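Local coordinates for protein endoglycosidase (Bacteroides thetaiotaomicron, PDB 6Q64) that probably hydrolyses glycosidic bonds of complex N-glycans, as a family 18 glycoside hydrolase from a gut Bacteroides, at residues Glu285-Gly293 and Tyr337-Trp347. The protein carries 1 engineered substitution. Sequence-based numbering, arbitrary orientation.
Sequences EFEQGWKTG and YDYPNDPPYKW
Asn341 ND2 is shared between the two segments: it donates an almost straight bond to Trp290 O (2.8 Å, 167°) and a more bent one to Asp338 OD1 (2.9 Å). Trp290 O lies in the plane of the amide but receives the donor from above its own carbonyl plane. Asp338 OD1 gives its anti lone pair to Asn341 and its syn lone pair to Trp347 N at 3.2 Å; OD2 accepts from Leu348 N. The carboxylate also reaches the rim of Phe286, where CE2 lies 3.5 Å from Asp338 OD2. In this TIM-barrel fold, the contact joins helix 286–289 and the residues after it, which follow strand 280–285, to the connection from the neighbouring parallel strand 329–333 into the last helix, 346–358. Trp347 presents the edge of its indole to the carbonyls of Trp290 and Lys291, and one face to Thr292 and Gly293: NE1 donates a weak hydrogen bond to Lys291 O, and Gly293 CA sits 3.7 Å from the centroid of the five-membered ring, a CH-pi contact. The edge of Tyr337 approaches the face of the Trp290 five-membered ring in an offset edge-to-face pair, planes at 63°, and their CB atoms touch at 3.7 Å.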
# COMPACT_ATOMS: atom_id res chain seq x y z
N GLU A 285 -3.46 -2.84 12.79
CA GLU A 285 -4.93 -2.95 12.54
C GLU A 285 -5.65 -1.85 13.33
O GLU A 285 -5.72 -1.93 14.57
CB GLU A 285 -5.36 -4.40 12.79
CG GLU A 285 -6.79 -4.65 13.20
CD GLU A 285 -7.91 -3.86 12.56
OE1 GLU A 285 -8.57 -4.40 11.63
OE2 GLU A 285 -8.16 -2.74 13.05
N PHE A 286 -6.13 -0.85 12.59
CA PHE A 286 -6.52 0.47 13.14
C PHE A 286 -8.05 0.62 13.21
O PHE A 286 -8.50 1.45 14.01
CB PHE A 286 -5.80 1.57 12.35
CG PHE A 286 -4.69 2.23 13.12
CD1 PHE A 286 -4.01 1.54 14.10
CD2 PHE A 286 -4.35 3.55 12.88
CE1 PHE A 286 -3.01 2.15 14.83
CE2 PHE A 286 -3.34 4.16 13.60
CZ PHE A 286 -2.67 3.46 14.58
N GLU A 287 -8.81 -0.20 12.47
CA GLU A 287 -10.25 -0.45 12.72
C GLU A 287 -10.44 -0.77 14.21
O GLU A 287 -11.38 -0.25 14.80
CB GLU A 287 -10.73 -1.51 11.74
CG GLU A 287 -12.13 -2.06 11.98
CD GLU A 287 -12.73 -2.72 10.74
OE1 GLU A 287 -13.47 -2.03 10.03
OE2 GLU A 287 -12.43 -3.92 10.48
N GLN A 288 -9.51 -1.47 14.85
CA GLN A 288 -9.66 -1.86 16.28
C GLN A 288 -8.64 -1.17 17.20
O GLN A 288 -8.91 -1.11 18.40
CB GLN A 288 -9.52 -3.37 16.37
CG GLN A 288 -10.84 -4.08 16.16
CD GLN A 288 -10.70 -5.50 16.64
OE1 GLN A 288 -9.62 -6.10 16.57
NE2 GLN A 288 -11.78 -6.04 17.19
N GLY A 289 -7.50 -0.70 16.70
CA GLY A 289 -6.39 -0.27 17.57
C GLY A 289 -5.99 1.18 17.35
O GLY A 289 -4.96 1.59 17.94
N TRP A 290 -6.79 1.94 16.59
CA TRP A 290 -6.59 3.39 16.34
C TRP A 290 -6.37 4.10 17.68
O TRP A 290 -5.57 5.04 17.72
CB TRP A 290 -7.76 4.00 15.58
CG TRP A 290 -9.06 3.94 16.31
CD1 TRP A 290 -9.96 2.91 16.31
CD2 TRP A 290 -9.62 4.97 17.15
NE1 TRP A 290 -11.04 3.23 17.08
CE2 TRP A 290 -10.87 4.49 17.61
CE3 TRP A 290 -9.20 6.23 17.57
CZ2 TRP A 290 -11.68 5.22 18.47
CZ3 TRP A 290 -10.00 6.96 18.42
CH2 TRP A 290 -11.22 6.46 18.86
N LYS A 291 -7.08 3.68 18.72
CA LYS A 291 -7.01 4.42 20.01
C LYS A 291 -5.62 4.26 20.59
O LYS A 291 -5.14 5.20 21.21
CB LYS A 291 -8.05 3.95 21.02
CG LYS A 291 -8.71 5.08 21.81
CD LYS A 291 -10.01 4.69 22.55
CE LYS A 291 -10.95 3.78 21.78
NZ LYS A 291 -12.38 4.10 22.02
N THR A 292 -5.03 3.08 20.40
CA THR A 292 -3.94 2.54 21.26
C THR A 292 -2.64 2.35 20.47
O THR A 292 -1.64 2.01 21.12
CB THR A 292 -4.39 1.24 21.92
OG1 THR A 292 -4.98 0.38 20.95
CG2 THR A 292 -5.39 1.46 23.03
N GLY A 293 -2.64 2.59 19.16
CA GLY A 293 -1.48 2.32 18.29
C GLY A 293 -1.21 0.83 18.18
O GLY A 293 -0.14 0.37 18.61
N TYR A 337 -9.04 6.13 10.88
CA TYR A 337 -9.56 5.98 12.27
C TYR A 337 -8.58 6.60 13.29
O TYR A 337 -8.92 6.61 14.48
CB TYR A 337 -9.83 4.51 12.61
CG TYR A 337 -11.07 3.93 11.97
CD1 TYR A 337 -11.28 4.06 10.61
CD2 TYR A 337 -12.02 3.24 12.71
CE1 TYR A 337 -12.39 3.50 9.99
CE2 TYR A 337 -13.15 2.70 12.12
CZ TYR A 337 -13.32 2.82 10.75
OH TYR A 337 -14.40 2.29 10.11
N ASP A 338 -7.42 7.07 12.83
CA ASP A 338 -6.35 7.72 13.63
C ASP A 338 -6.62 9.23 13.68
O ASP A 338 -6.00 9.94 14.52
CB ASP A 338 -4.99 7.45 12.97
CG ASP A 338 -3.72 7.68 13.78
OD1 ASP A 338 -3.80 7.91 15.03
OD2 ASP A 338 -2.65 7.59 13.15
N TYR A 339 -7.45 9.70 12.76
CA TYR A 339 -7.85 11.13 12.66
C TYR A 339 -8.56 11.57 13.94
O TYR A 339 -8.18 12.57 14.51
CB TYR A 339 -8.67 11.38 11.39
CG TYR A 339 -8.89 12.85 11.18
CD1 TYR A 339 -9.97 13.50 11.79
CD2 TYR A 339 -7.99 13.60 10.44
CE1 TYR A 339 -10.16 14.86 11.63
CE2 TYR A 339 -8.17 14.97 10.28
CZ TYR A 339 -9.26 15.60 10.87
OH TYR A 339 -9.43 16.94 10.72
N PRO A 340 -9.62 10.91 14.44
CA PRO A 340 -10.27 11.39 15.65
C PRO A 340 -9.32 11.47 16.84
O PRO A 340 -9.74 11.88 17.88
CB PRO A 340 -11.41 10.39 15.95
CG PRO A 340 -11.60 9.59 14.67
CD PRO A 340 -10.36 9.80 13.82
N ASN A 341 -8.07 11.05 16.70
CA ASN A 341 -7.12 11.04 17.84
C ASN A 341 -6.67 12.47 18.16
O ASN A 341 -6.87 13.37 17.33
CB ASN A 341 -5.88 10.16 17.58
CG ASN A 341 -6.04 8.71 18.00
OD1 ASN A 341 -6.38 8.47 19.15
ND2 ASN A 341 -5.77 7.77 17.11
N ASP A 342 -5.97 12.63 19.27
CA ASP A 342 -5.36 13.91 19.70
C ASP A 342 -3.86 13.66 19.87
O ASP A 342 -3.43 13.01 20.84
CB ASP A 342 -6.03 14.46 20.96
CG ASP A 342 -5.29 15.62 21.60
OD1 ASP A 342 -4.46 16.29 20.90
OD2 ASP A 342 -5.50 15.83 22.81
N PRO A 343 -3.04 14.23 18.95
CA PRO A 343 -3.54 14.93 17.77
C PRO A 343 -4.12 14.02 16.71
O PRO A 343 -3.87 12.83 16.76
CB PRO A 343 -2.28 15.48 17.08
CG PRO A 343 -1.13 14.69 17.67
CD PRO A 343 -1.58 14.27 19.06
N PRO A 344 -4.76 14.55 15.65
CA PRO A 344 -5.19 13.72 14.53
C PRO A 344 -3.98 13.09 13.84
O PRO A 344 -2.99 13.82 13.65
CB PRO A 344 -5.94 14.67 13.58
CG PRO A 344 -5.49 16.06 13.98
CD PRO A 344 -5.09 15.97 15.43
N TYR A 345 -4.12 11.80 13.47
CA TYR A 345 -3.07 10.89 12.91
C TYR A 345 -1.91 10.74 13.91
O TYR A 345 -0.71 10.64 13.54
CB TYR A 345 -2.64 11.34 11.51
CG TYR A 345 -3.56 10.88 10.41
CD1 TYR A 345 -3.55 9.57 9.96
CD2 TYR A 345 -4.47 11.74 9.83
CE1 TYR A 345 -4.41 9.14 8.97
CE2 TYR A 345 -5.33 11.33 8.83
CZ TYR A 345 -5.30 10.02 8.40
OH TYR A 345 -6.14 9.61 7.41
N LYS A 346 -2.28 10.67 15.18
CA LYS A 346 -1.34 10.65 16.32
C LYS A 346 -0.27 9.60 16.04
O LYS A 346 0.93 9.93 16.06
CB LYS A 346 -2.10 10.33 17.62
CG LYS A 346 -1.25 10.31 18.88
CD LYS A 346 -2.03 9.81 20.06
CE LYS A 346 -1.24 9.77 21.35
NZ LYS A 346 -1.99 9.02 22.40
N TRP A 347 -0.73 8.37 15.81
CA TRP A 347 0.11 7.16 15.88
C TRP A 347 0.96 7.07 14.63
O TRP A 347 2.19 7.00 14.73
CB TRP A 347 -0.78 5.94 16.07
CG TRP A 347 -1.42 5.95 17.42
CD1 TRP A 347 -2.75 5.96 17.70
CD2 TRP A 347 -0.75 5.98 18.69
NE1 TRP A 347 -2.95 5.94 19.06
CE2 TRP A 347 -1.74 5.97 19.68
CE3 TRP A 347 0.60 5.96 19.07
CZ2 TRP A 347 -1.44 5.99 21.04
CZ3 TRP A 347 0.91 5.98 20.41
CH2 TRP A 347 -0.11 6.02 21.38